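PDB 6QAZ: cyanophage-like gp41-1 intein from Metagenome, which probably catalyses protein splicing, excising itself from a precursor and joining the flanking extein sequences with a peptide bond, as naturally split inteins do. Local coordinates for residues A4-T9 with D104-I109; D27-N32 with H117-N122; V38-P43 with D110-G115; L67-T72 with D123-N128. All blocks are in the same frame, centred on the assembly; numbering follows the deposited sequence. Where two conformers were deposited one is given.

Contact 1 (A4-T9 with D104-I109); sequences ALDLKT and DERELI
A4 and L108 meet at the tight end of this contact, where their CB atoms stand 3.4 Å apart, closer than usual for two carbons. Next to them L5 and I109 form an antiparallel hydrogen-bonded pair, L5 N giving to I109 O and I109 N to L5 O, each at 2.8 Å. Beyond this pair a type I turn from D6 to T9 takes the first segment away, and the contact becomes looser and wetter. The CB of D6 points away from the strand, but with CG anti to the backbone N (chi1 -171°) its carboxylate comes back to R106. NH1 of R106 donates to D6 OD1 at 2.9 Å, within the guanidinium plane but from above the carboxylate plane. NE and NH2 grip D104 OD1 side-on; the two aspartates help fix the guanidinium's rotation, and a citrate, probably from the crystallisation liquor, also bonds NH2. A water links D6 OD1, L7 N and E107 O where no direct bond joins the backbones. D6 OD2 accepts from K8 N, an Asx turn. Strand 5-6 thus borders strand 93-113, with the backbones of S63 and I61 bonded to A4 and D6, L108 resting on K47 of strand 45-54, and L5 facing F119.

Contact 2 (D27-N32 with H117-N122); sequences DLVLSN and HLFYAN
L30 O is the polar focus where D27-N32 crosses H117-N122. Y120 N donates to it over 2.9 Å in a nearly straight bond (167°) lying in the carbonyl plane, F119 CA adds a CA-H...O contact at 3.3 Å, and a water 2.9 Å from L30 O also donates to Y120 O. This is a crossing within the horseshoe-shaped Hint fold of inteins: strands 28-31 and 118-121 run at 86° to each other, so one direct backbone bond takes the place of a ladder, and side chains supply the rest of the grip. On one flank V29 CG2, set between its own backbone N and carbonyl carbon, comes within 3.7 Å of F119 CB. The F119 ring itself leads away from strand 28-31 to strand 93-113, so its root makes the contact here. On the other flank the Y120 ring returns to the first segment. Its CG lies beside the backbone N (chi1 -74°), which lays the ring along the chain from S31 to N32, with CE2 3.5 Å from S31 C in an oblique approach. Beyond that point the phenol oxygen passes N32 CB and hydrogen-bonds E91 OE2, and this bond holds the far end of the ring. L118 completes the contact at N32, the two side chains set aslant to each other. Its backbone O bonds the side chain of N36, while its CD1 methyl lies 3.6 Å from N32 OD1, an oxygen that accepts a hydrogen bond from N116 ND2.

Contact 3 (V38-P43 with D110-G115); sequences VLNVFP and DIEVSG
L39 N and N40 N both reach E112 O, at 2.8 Å and 3.3 Å and from the same face of its carbonyl plane. Two residues facing one make a classic beta bulge, which shifts the register by one residue in an otherwise regular antiparallel pairing. Past it the ladder resumes, with E112 N giving to N40 O at 2.9 Å and F42 N to D110 O at 2.9 Å. The side chains divide between two faces. On the face of V38, V41, I111 and V113, V38 CG2 fits a hollow between neighbours on the partner strand, 4.2 Å from both I111 CD1 and V113 CG1, while V41 CG2 meets I111 CG2 at 4.1 Å. The opposite face is built round the F42 ring. With CG beside the backbone N (chi1 -59°), the ring folds back along the ladder and lies side by side with E112. Its CE2 is 3.8 Å from E112 CB, its CD2 meets the D110 carboxylate, and N40 CB covers one ring face near the rim. N40 OD1 in turn nestles against E112 CB. At the far end L39 CD1 leans on S114, whose OG bonds E37 N. The apolar face looks inward, where V38 and V113 rest on V29 of strand 28-31 and I111 and V113 on F119 of strand 118-121.

Contact 4 (L67-T72 with D123-N128); sequences LFPTQT and DILTHN
T126 OG1 sits over a face of the F68 ring, 3.2 Å above its plane and toward the rim. The torsion that places OG1 anti to the backbone N (chi1 -163°) turns it to the ring, and its hydrogen bond to H66 NE2 holds it there; H66 also packs edge-to-face with F68. L125 O lies near the plane of the same ring, 3.6 Å from F68 CD2 at its edge. P69 CD approaches that oxygen to 3.5 Å, and a water joins L125 O to P69 O. The proline ring and the L125 side chain then cross at about a right angle, P69 CG to L125 CD2 3.9 Å. Farther along, H127 N donates to L67 O at 3.1 Å from above the carbonyl plane, the one direct backbone bond between the segments. L67 CB and H127 CB pack 3.8 Å apart, with L67 CD1 over a face of the imidazole. H127 ND1 points to the chain end, donating in its ring plane to N128 OXT at 2.8 Å. A terminal His-Asn pair is the hallmark of intein C-termini, and H127 and N128 are probably its members here. F68 and I124 both lean on L87 of strand 86-89, L125 packs on Y88, strand 68-70 pairs with 73-75, and strand 124-127 pairs with 118-121.

How the contacts relate
The four contacts show how a Hint fold closes on itself: segments spread from residue 4 to residue 72 each meet one from the last 25 residues. Strand 93-113 serves contact 1 and then contact 3, whose centres lie about 15 Å apart. The chain continues through strands 118-121 and 124-127, a two-stranded hairpin shared by contacts 2 and 4 with centres about 10 Å apart. Contact 3 is nested within the loop closed by contact 2; every other pair alternates along the sequence. F119 connects contact 2 to L5 of contact 1 and I111 of contact 3. Both chain ends lie close together within the fold, consistent with splicing chemistry at the two termini.

Contact 1 (A4-T9 with D104-I109)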
loop_
_atom_site.group_PDB
_atom_site.type_symbol
_atom_site.label_atom_id
_atom_site.label_comp_id
_atom_site.label_asym_id
_atom_site.label_seq_id
_atom_site.Cartn_x
_atom_site.Cartn_y
_atom_site.Cartn_z
ATOM N N ALA A 4 -3.064 7.608 -0.395
ATOM C CA ALA A 4 -2.490 7.457 0.937
ATOM C C ALA A 4 -2.974 6.161 1.577
ATOM O O ALA A 4 -3.930 5.516 1.110
ATOM C CB ALA A 4 -2.819 8.679 1.768
ATOM N N LEU A 5 -2.319 5.804 2.667
ATOM C CA LEU A 5 -2.486 4.544 3.387
ATOM C C LEU A 5 -2.827 4.813 4.855
ATOM O O LEU A 5 -2.408 5.794 5.466
ATOM C CB LEU A 5 -1.202 3.734 3.325
ATOM C CG LEU A 5 -0.848 3.200 1.945
ATOM C CD1 LEU A 5 0.510 2.550 1.923
ATOM C CD2 LEU A 5 -1.855 2.263 1.425
ATOM N N ASP A 6 -3.515 3.846 5.479
ATOM C CA ASP A 6 -3.799 3.956 6.917
ATOM C C ASP A 6 -2.520 4.101 7.710
ATOM O O ASP A 6 -1.506 3.446 7.416
ATOM C CB ASP A 6 -4.582 2.736 7.364
ATOM C CG ASP A 6 -5.084 2.881 8.768
ATOM O OD1 ASP A 6 -6.022 3.674 8.943
ATOM O OD2 ASP A 6 -4.491 2.257 9.681
ATOM N N LEU A 7 -2.579 4.871 8.790
ATOM C CA LEU A 7 -1.403 5.106 9.649
ATOM C C LEU A 7 -0.813 3.827 10.226
ATOM O O LEU A 7 0.406 3.813 10.473
ATOM C CB LEU A 7 -1.780 5.984 10.838
ATOM C CG LEU A 7 -1.520 7.475 10.686
ATOM C CD1 LEU A 7 -2.460 8.050 9.686
ATOM C CD2 LEU A 7 -1.661 8.177 12.030
ATOM N N LYS A 8 -1.610 2.805 10.466
ATOM C CA LYS A 8 -1.145 1.589 11.138
ATOM C C LYS A 8 -0.682 0.537 10.148
ATOM O O LYS A 8 -0.281 -0.558 10.567
ATOM C CB LYS A 8 -2.234 1.045 12.042
ATOM C CG LYS A 8 -2.586 2.038 13.156
ATOM C CD LYS A 8 -3.301 1.570 14.347
ATOM C CE LYS A 8 -2.759 0.335 15.043
ATOM N NZ LYS A 8 -1.642 0.517 16.009
ATOM N N THR A 9 -0.700 0.832 8.857
ATOM C CA THR A 9 -0.151 -0.088 7.851
ATOM C C THR A 9 1.289 -0.408 8.201
ATOM O O THR A 9 2.065 0.521 8.457
ATOM C CB THR A 9 -0.193 0.589 6.480
ATOM O OG1 THR A 9 -1.523 1.035 6.162
ATOM C CG2 THR A 9 0.273 -0.343 5.392
ATOM N N ASP A 104 -14.608 5.065 6.449
ATOM C CA ASP A 104 -14.868 6.427 6.920
ATOM C C ASP A 104 -13.769 7.370 6.431
ATOM O O ASP A 104 -12.745 6.942 5.891
ATOM C CB ASP A 104 -14.958 6.399 8.447
ATOM C CG ASP A 104 -13.831 5.658 9.161
ATOM O OD1 ASP A 104 -12.876 5.216 8.529
ATOM O OD2 ASP A 104 -13.963 5.517 10.401
ATOM N N GLU A 105 -13.960 8.648 6.651
ATOM C CA GLU A 105 -12.881 9.624 6.482
ATOM C C GLU A 105 -11.915 9.463 7.634
ATOM O O GLU A 105 -12.347 9.423 8.791
ATOM C CB GLU A 105 -13.475 11.018 6.476
ATOM C CG GLU A 105 -14.220 11.303 5.201
ATOM C CD GLU A 105 -13.813 12.608 4.557
ATOM O OE1 GLU A 105 -12.597 12.762 4.254
ATOM O OE2 GLU A 105 -14.693 13.469 4.376
ATOM N N ARG A 106 -10.628 9.432 7.337
ATOM C CA ARG A 106 -9.624 9.334 8.404
ATOM C C ARG A 106 -8.305 9.907 7.896
ATOM O O ARG A 106 -8.109 10.113 6.692
ATOM C CB ARG A 106 -9.480 7.885 8.814
ATOM C CG ARG A 106 -8.898 7.011 7.731
ATOM C CD ARG A 106 -8.626 5.588 8.186
ATOM N NE ARG A 106 -9.840 4.899 8.530
ATOM C CZ ARG A 106 -9.892 3.710 9.103
ATOM N NH1 ARG A 106 -8.789 3.047 9.404
ATOM N NH2 ARG A 106 -11.063 3.135 9.297
ATOM N N GLU A 107 -7.405 10.142 8.840
ATOM C CA GLU A 107 -6.044 10.566 8.492
ATOM C C GLU A 107 -5.318 9.401 7.815
ATOM O O GLU A 107 -5.424 8.247 8.248
ATOM C CB GLU A 107 -5.293 10.968 9.752
ATOM C CG GLU A 107 -5.866 12.164 10.470
ATOM C CD GLU A 107 -5.818 13.480 9.724
ATOM O OE1 GLU A 107 -4.947 13.654 8.865
ATOM O OE2 GLU A 107 -6.572 14.393 10.116
ATOM N N LEU A 108 -4.597 9.725 6.768
ATOM C CA LEU A 108 -3.826 8.756 5.990
ATOM C C LEU A 108 -2.462 9.340 5.688
ATOM O O LEU A 108 -2.275 10.578 5.666
ATOM C CB LEU A 108 -4.567 8.433 4.695
ATOM C CG LEU A 108 -5.983 7.850 4.791
ATOM C CD1 LEU A 108 -6.542 7.741 3.394
ATOM C CD2 LEU A 108 -6.017 6.513 5.455
ATOM N N ILE A 109 -1.517 8.471 5.371
ATOM C CA ILE A 109 -0.266 9.101 4.985
ATOM C C ILE A 109 0.316 8.466 3.744
ATOM O O ILE A 109 -0.060 7.423 3.219
ATOM C CB ILE A 109 0.644 8.987 6.183
ATOM C CG1 ILE A 109 1.902 9.840 6.078
ATOM C CG2 ILE A 109 0.955 7.519 6.366
ATOM C CD1 ILE A 109 1.681 11.273 5.714
HETATM O O HOH W 1 -5.123 6.029 9.671
#

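Contact 2 (D27-N32 with H117-N122)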
loop_
_atom_site.group_PDB
_atom_site.type_symbol
_atom_site.label_atom_id
_atom_site.label_comp_id
_atom_site.label_asym_id
_atom_site.label_seq_id
_atom_site.Cartn_x
_atom_site.Cartn_y
_atom_site.Cartn_z
ATOM N N ASP A 27 14.570 6.153 5.678
ATOM C CA ASP A 27 14.251 4.742 5.966
ATOM C C ASP A 27 14.318 3.937 4.671
ATOM O O ASP A 27 14.221 4.471 3.568
ATOM C CB ASP A 27 12.853 4.565 6.556
ATOM C CG ASP A 27 12.710 4.579 8.074
ATOM O OD1 ASP A 27 13.414 3.820 8.755
ATOM O OD2 ASP A 27 11.886 5.393 8.574
ATOM N N LEU A 28 14.476 2.641 4.830
ATOM C CA LEU A 28 14.465 1.664 3.735
ATOM C C LEU A 28 13.271 0.730 3.928
ATOM O O LEU A 28 13.096 0.233 5.051
ATOM C CB LEU A 28 15.779 0.888 3.757
ATOM C CG LEU A 28 17.002 1.658 3.249
ATOM C CD1 LEU A 28 18.270 0.979 3.680
ATOM C CD2 LEU A 28 16.969 1.825 1.733
ATOM N N VAL A 29 12.490 0.513 2.872
ATOM C CA VAL A 29 11.292 -0.346 2.952
ATOM C C VAL A 29 11.371 -1.434 1.912
ATOM O O VAL A 29 11.745 -1.190 0.749
ATOM C CB VAL A 29 10.000 0.464 2.856
ATOM C CG1 VAL A 29 9.824 1.335 4.090
ATOM C CG2 VAL A 29 9.879 1.270 1.582
ATOM N N LEU A 30 10.981 -2.639 2.302
ATOM C CA LEU A 30 11.149 -3.811 1.436
ATOM C C LEU A 30 10.098 -3.819 0.337
ATOM O O LEU A 30 8.905 -3.642 0.604
ATOM C CB LEU A 30 11.029 -5.085 2.267
ATOM C CG LEU A 30 11.278 -6.372 1.493
ATOM C CD1 LEU A 30 12.710 -6.474 0.996
ATOM C CD2 LEU A 30 10.929 -7.572 2.348
ATOM N N SER A 31 10.565 -4.069 -0.875
ATOM C CA SER A 31 9.756 -4.290 -2.071
ATOM C C SER A 31 10.024 -5.683 -2.621
ATOM O O SER A 31 10.789 -6.458 -2.037
ATOM C CB SER A 31 10.087 -3.233 -3.102
ATOM O OG SER A 31 11.249 -3.568 -3.812
ATOM N N ASN A 32 9.460 -5.956 -3.777
ATOM C CA ASN A 32 9.752 -7.214 -4.506
ATOM C C ASN A 32 11.170 -7.243 -5.062
ATOM O O ASN A 32 11.608 -8.327 -5.433
ATOM C CB ASN A 32 8.724 -7.429 -5.623
ATOM C CG ASN A 32 8.652 -6.293 -6.606
ATOM O OD1 ASN A 32 8.630 -5.131 -6.228
ATOM N ND2 ASN A 32 8.611 -6.625 -7.871
ATOM N N HIS A 117 9.359 2.159 -6.928
ATOM C CA HIS A 117 8.251 2.880 -6.248
ATOM C C HIS A 117 7.272 1.931 -5.556
ATOM O O HIS A 117 6.195 2.391 -5.186
ATOM C CB HIS A 117 7.483 3.818 -7.172
ATOM C CG HIS A 117 8.336 4.799 -7.790
ATOM N ND1 HIS A 117 9.092 5.694 -7.120
ATOM C CD2 HIS A 117 8.555 5.012 -9.071
ATOM C CE1 HIS A 117 9.776 6.453 -7.992
ATOM N NE2 HIS A 117 9.439 6.057 -9.188
ATOM N N LEU A 118 7.653 0.693 -5.328
ATOM C CA LEU A 118 6.774 -0.268 -4.652
ATOM C C LEU A 118 7.293 -0.580 -3.250
ATOM O O LEU A 118 8.496 -0.411 -2.944
ATOM C CB LEU A 118 6.663 -1.574 -5.449
ATOM C CG LEU A 118 6.321 -1.436 -6.936
ATOM C CD1 LEU A 118 6.178 -2.810 -7.569
ATOM C CD2 LEU A 118 5.073 -0.607 -7.143
ATOM N N PHE A 119 6.417 -1.119 -2.428
ATOM C CA PHE A 119 6.815 -1.702 -1.152
ATOM C C PHE A 119 5.707 -2.631 -0.686
ATOM O O PHE A 119 4.529 -2.456 -1.035
ATOM C CB PHE A 119 7.155 -0.652 -0.082
ATOM C CG PHE A 119 6.103 0.386 0.214
ATOM C CD1 PHE A 119 5.096 0.176 1.126
ATOM C CD2 PHE A 119 6.164 1.598 -0.399
ATOM C CE1 PHE A 119 4.169 1.154 1.409
ATOM C CE2 PHE A 119 5.259 2.587 -0.083
ATOM C CZ PHE A 119 4.224 2.350 0.787
ATOM N N TYR A 120 6.070 -3.602 0.139
ATOM C CA TYR A 120 5.067 -4.445 0.787
ATOM C C TYR A 120 4.456 -3.705 1.976
ATOM O O TYR A 120 5.150 -3.156 2.836
ATOM C CB TYR A 120 5.712 -5.751 1.267
ATOM C CG TYR A 120 6.033 -6.715 0.134
ATOM C CD1 TYR A 120 5.023 -7.339 -0.570
ATOM C CD2 TYR A 120 7.334 -7.000 -0.262
ATOM C CE1 TYR A 120 5.257 -8.219 -1.607
ATOM C CE2 TYR A 120 7.588 -7.903 -1.309
ATOM C CZ TYR A 120 6.538 -8.503 -1.977
ATOM O OH TYR A 120 6.712 -9.410 -3.011
ATOM N N ALA A 121 3.144 -3.721 2.032
ATOM C CA ALA A 121 2.338 -3.028 3.048
ATOM C C ALA A 121 1.383 -4.071 3.600
ATOM O O ALA A 121 0.558 -4.601 2.840
ATOM C CB ALA A 121 1.627 -1.860 2.415
ATOM N N ASN A 122 1.531 -4.432 4.860
ATOM C CA ASN A 122 0.789 -5.609 5.405
ATOM C C ASN A 122 1.004 -6.835 4.509
ATOM O O ASN A 122 0.088 -7.648 4.327
ATOM C CB ASN A 122 -0.676 -5.310 5.593
ATOM C CG ASN A 122 -0.937 -4.150 6.507
ATOM O OD1 ASN A 122 -0.113 -3.779 7.342
ATOM N ND2 ASN A 122 -2.093 -3.579 6.387
HETATM O O HOH W 2 7.819 -2.983 3.192
#

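Contact 3 (V38-P43 with D110-G115)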
loop_
_atom_site.group_PDB
_atom_site.type_symbol
_atom_site.label_atom_id
_atom_site.label_comp_id
_atom_site.label_asym_id
_atom_site.label_seq_id
_atom_site.Cartn_x
_atom_site.Cartn_y
_atom_site.Cartn_z
ATOM N N VAL A 38 13.082 5.710 1.341
ATOM C CA VAL A 38 11.998 6.682 1.488
ATOM C C VAL A 38 12.569 8.083 1.181
ATOM O O VAL A 38 13.442 8.576 1.909
ATOM C CB VAL A 38 11.390 6.626 2.877
ATOM C CG1 VAL A 38 10.291 7.668 3.026
ATOM C CG2 VAL A 38 10.845 5.227 3.167
ATOM N N LEU A 39 12.109 8.660 0.090
ATOM C CA LEU A 39 12.579 9.945 -0.413
ATOM C C LEU A 39 11.732 11.097 0.099
ATOM O O LEU A 39 12.225 12.220 0.211
ATOM C CB LEU A 39 12.556 9.944 -1.940
ATOM C CG LEU A 39 13.402 8.878 -2.612
ATOM C CD1 LEU A 39 13.294 8.957 -4.099
ATOM C CD2 LEU A 39 14.834 8.984 -2.167
ATOM N N ASN A 40 10.450 10.846 0.373
ATOM C CA ASN A 40 9.523 11.898 0.841
ATOM C C ASN A 40 8.521 11.267 1.768
ATOM O O ASN A 40 8.061 10.147 1.535
ATOM C CB ASN A 40 8.731 12.551 -0.288
ATOM C CG ASN A 40 9.574 13.121 -1.387
ATOM O OD1 ASN A 40 10.062 12.371 -2.245
ATOM N ND2 ASN A 40 9.745 14.424 -1.338
ATOM N N VAL A 41 8.152 12.031 2.777
ATOM C CA VAL A 41 6.952 11.760 3.590
ATOM C C VAL A 41 6.072 12.985 3.398
ATOM O O VAL A 41 6.392 14.073 3.896
ATOM C CB VAL A 41 7.261 11.447 5.044
ATOM C CG1 VAL A 41 5.981 11.197 5.803
ATOM C CG2 VAL A 41 8.221 10.288 5.166
ATOM N N PHE A 42 5.028 12.826 2.601
ATOM C CA PHE A 42 4.149 13.951 2.268
ATOM C C PHE A 42 3.283 14.236 3.475
ATOM O O PHE A 42 3.183 13.434 4.395
ATOM C CB PHE A 42 3.333 13.626 1.020
ATOM C CG PHE A 42 4.188 13.324 -0.189
ATOM C CD1 PHE A 42 4.944 14.315 -0.806
ATOM C CD2 PHE A 42 4.224 12.045 -0.724
ATOM C CE1 PHE A 42 5.722 14.011 -1.915
ATOM C CE2 PHE A 42 4.996 11.773 -1.837
ATOM C CZ PHE A 42 5.745 12.747 -2.414
ATOM N N PRO A 43 2.598 15.390 3.523
ATOM C CA PRO A 43 1.769 15.677 4.688
ATOM C C PRO A 43 0.656 14.661 4.869
ATOM O O PRO A 43 0.080 14.179 3.909
ATOM C CB PRO A 43 1.206 17.062 4.401
ATOM C CG PRO A 43 2.210 17.674 3.473
ATOM C CD PRO A 43 2.699 16.534 2.617
ATOM N N ASP A 110 1.178 9.294 3.194
ATOM C CA ASP A 110 1.660 9.132 1.822
ATOM C C ASP A 110 3.168 9.307 1.823
ATOM O O ASP A 110 3.636 10.353 2.281
ATOM C CB ASP A 110 0.992 10.208 1.004
ATOM C CG ASP A 110 1.195 10.074 -0.465
ATOM O OD1 ASP A 110 1.721 9.059 -0.947
ATOM O OD2 ASP A 110 0.773 11.058 -1.149
ATOM N N ILE A 111 3.895 8.345 1.282
ATOM C CA ILE A 111 5.346 8.416 1.152
ATOM C C ILE A 111 5.744 8.189 -0.300
ATOM O O ILE A 111 4.990 7.617 -1.068
ATOM C CB ILE A 111 6.053 7.412 2.088
ATOM C CG1 ILE A 111 5.909 5.954 1.644
ATOM C CG2 ILE A 111 5.588 7.586 3.522
ATOM C CD1 ILE A 111 6.660 4.961 2.511
ATOM N N GLU A 112 6.935 8.610 -0.645
ATOM C CA GLU A 112 7.566 8.326 -1.937
ATOM C C GLU A 112 8.815 7.502 -1.684
ATOM O O GLU A 112 9.618 7.879 -0.799
ATOM C CB GLU A 112 7.979 9.620 -2.632
ATOM C CG GLU A 112 8.564 9.392 -3.989
ATOM C CD GLU A 112 7.536 8.943 -4.982
ATOM O OE1 GLU A 112 6.298 9.144 -4.796
ATOM O OE2 GLU A 112 8.034 8.393 -6.046
ATOM N N VAL A 113 9.006 6.435 -2.443
ATOM C CA VAL A 113 10.193 5.605 -2.311
ATOM C C VAL A 113 10.923 5.544 -3.652
ATOM O O VAL A 113 10.363 5.849 -4.704
ATOM C CB VAL A 113 9.890 4.206 -1.738
ATOM C CG1 VAL A 113 9.011 4.322 -0.486
ATOM C CG2 VAL A 113 9.250 3.275 -2.755
ATOM N N SER A 114 12.183 5.126 -3.588
ATOM C CA SER A 114 13.054 5.044 -4.752
ATOM C C SER A 114 12.746 3.807 -5.593
ATOM O O SER A 114 11.801 3.050 -5.349
ATOM C CB SER A 114 14.495 5.097 -4.313
ATOM O OG SER A 114 14.892 3.917 -3.598
ATOM N N GLY A 115 13.597 3.584 -6.592
ATOM C CA GLY A 115 13.544 2.332 -7.331
ATOM C C GLY A 115 12.255 2.203 -8.108
ATOM O O GLY A 115 11.784 3.158 -8.759
#

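Contact 4 (L67-T72 with D123-N128)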
loop_
_atom_site.group_PDB
_atom_site.type_symbol
_atom_site.label_atom_id
_atom_site.label_comp_id
_atom_site.label_asym_id
_atom_site.label_seq_id
_atom_site.Cartn_x
_atom_site.Cartn_y
_atom_site.Cartn_z
ATOM N N LEU A 67 -2.531 3.461 -5.633
ATOM C CA LEU A 67 -2.251 2.450 -6.666
ATOM C C LEU A 67 -1.674 1.166 -6.094
ATOM O O LEU A 67 -0.889 1.156 -5.138
ATOM C CB LEU A 67 -1.266 3.032 -7.676
ATOM C CG LEU A 67 -1.753 4.203 -8.496
ATOM C CD1 LEU A 67 -0.563 4.913 -9.148
ATOM C CD2 LEU A 67 -2.761 3.768 -9.553
ATOM N N PHE A 68 -2.023 0.090 -6.792
ATOM C CA PHE A 68 -1.440 -1.236 -6.565
ATOM C C PHE A 68 -1.030 -1.857 -7.889
ATOM O O PHE A 68 -1.780 -1.791 -8.868
ATOM C CB PHE A 68 -2.455 -2.213 -5.961
ATOM C CG PHE A 68 -2.913 -1.829 -4.592
ATOM C CD1 PHE A 68 -3.918 -0.876 -4.410
ATOM C CD2 PHE A 68 -2.339 -2.406 -3.464
ATOM C CE1 PHE A 68 -4.305 -0.486 -3.147
ATOM C CE2 PHE A 68 -2.764 -2.048 -2.208
ATOM C CZ PHE A 68 -3.739 -1.083 -2.052
ATOM N N PRO A 69 0.089 -2.570 -7.922
ATOM C CA PRO A 69 0.442 -3.344 -9.104
ATOM C C PRO A 69 -0.524 -4.505 -9.249
ATOM O O PRO A 69 -0.888 -5.170 -8.285
ATOM C CB PRO A 69 1.871 -3.807 -8.853
ATOM C CG PRO A 69 2.088 -3.678 -7.403
ATOM C CD PRO A 69 1.130 -2.632 -6.898
ATOM N N THR A 70 -0.903 -4.778 -10.489
ATOM C CA THR A 70 -1.763 -5.911 -10.851
ATOM C C THR A 70 -1.179 -6.520 -12.120
ATOM O O THR A 70 -0.300 -5.951 -12.763
ATOM C CB THR A 70 -3.219 -5.490 -11.079
ATOM O OG1 THR A 70 -3.386 -4.937 -12.396
ATOM C CG2 THR A 70 -3.762 -4.571 -10.017
ATOM N N GLN A 71 -1.763 -7.630 -12.544
ATOM C CA GLN A 71 -1.343 -8.241 -13.809
ATOM C C GLN A 71 -1.606 -7.344 -15.018
ATOM O O GLN A 71 -0.973 -7.585 -16.073
ATOM C CB GLN A 71 -2.076 -9.570 -14.012
ATOM C CG GLN A 71 -1.578 -10.662 -13.056
ATOM C CD GLN A 71 -2.515 -11.847 -13.032
ATOM O OE1 GLN A 71 -3.621 -11.749 -12.532
ATOM N NE2 GLN A 71 -2.079 -12.931 -13.637
ATOM N N THR A 72 -2.477 -6.365 -14.917
ATOM C CA THR A 72 -2.721 -5.452 -16.047
ATOM C C THR A 72 -2.006 -4.121 -15.894
ATOM O O THR A 72 -2.120 -3.291 -16.808
ATOM C CB THR A 72 -4.220 -5.242 -16.220
ATOM O OG1 THR A 72 -4.755 -4.598 -15.069
ATOM C CG2 THR A 72 -4.955 -6.537 -16.479
ATOM N N ASP A 123 2.198 -6.974 3.949
ATOM C CA ASP A 123 2.578 -8.129 3.111
ATOM C C ASP A 123 1.872 -8.132 1.752
ATOM O O ASP A 123 1.961 -9.126 1.041
ATOM C CB ASP A 123 2.422 -9.459 3.818
ATOM C CG ASP A 123 3.318 -9.634 4.997
ATOM O OD1 ASP A 123 4.462 -9.215 4.904
ATOM O OD2 ASP A 123 2.890 -10.259 5.988
ATOM N N ILE A 124 1.252 -7.016 1.369
ATOM C CA ILE A 124 0.633 -6.827 0.048
ATOM C C ILE A 124 1.523 -5.864 -0.728
ATOM O O ILE A 124 1.855 -4.800 -0.238
ATOM C CB ILE A 124 -0.789 -6.259 0.180
ATOM C CG1 ILE A 124 -1.674 -7.187 1.015
ATOM C CG2 ILE A 124 -1.375 -5.992 -1.191
ATOM C CD1 ILE A 124 -3.036 -6.629 1.329
ATOM N N LEU A 125 1.880 -6.212 -1.963
ATOM C CA LEU A 125 2.707 -5.300 -2.762
ATOM C C LEU A 125 1.859 -4.116 -3.189
ATOM O O LEU A 125 0.784 -4.260 -3.807
ATOM C CB LEU A 125 3.268 -6.036 -3.967
ATOM C CG LEU A 125 4.369 -5.291 -4.714
ATOM C CD1 LEU A 125 5.612 -5.058 -3.868
ATOM C CD2 LEU A 125 4.746 -6.087 -5.959
ATOM N N THR A 126 2.321 -2.919 -2.873
ATOM C CA THR A 126 1.602 -1.693 -3.196
ATOM C C THR A 126 2.545 -0.691 -3.831
ATOM O O THR A 126 3.770 -0.812 -3.724
ATOM C CB THR A 126 0.880 -1.137 -1.972
ATOM O OG1 THR A 126 -0.106 -0.189 -2.395
ATOM C CG2 THR A 126 1.785 -0.434 -0.995
ATOM N N HIS A 127 1.975 0.268 -4.542
ATOM C CA HIS A 127 2.745 1.399 -5.042
ATOM C C HIS A 127 2.802 2.449 -3.958
ATOM O O HIS A 127 1.884 2.522 -3.115
ATOM C CB HIS A 127 2.074 1.879 -6.315
ATOM C CG HIS A 127 2.818 2.884 -7.063
ATOM N ND1 HIS A 127 2.888 4.211 -6.721
ATOM C CD2 HIS A 127 3.555 2.738 -8.172
ATOM C CE1 HIS A 127 3.646 4.829 -7.634
ATOM N NE2 HIS A 127 4.026 3.970 -8.535
ATOM N N ASN A 128 3.837 3.250 -3.956
ATOM C CA ASN A 128 3.897 4.342 -2.987
ATOM C C ASN A 128 2.681 5.234 -3.127
ATOM O O ASN A 128 2.216 5.779 -2.106
ATOM C CB ASN A 128 5.265 5.018 -2.961
ATOM C CG ASN A 128 5.810 5.682 -4.223
ATOM O OD1 ASN A 128 7.032 5.794 -4.362
ATOM N ND2 ASN A 128 4.965 6.179 -5.100
ATOM O OXT ASN A 128 2.200 5.380 -4.288
HETATM O O HOH W 3 -0.447 5.477 -5.014
HETATM O O HOH W 4 -0.249 -6.022 -5.736
#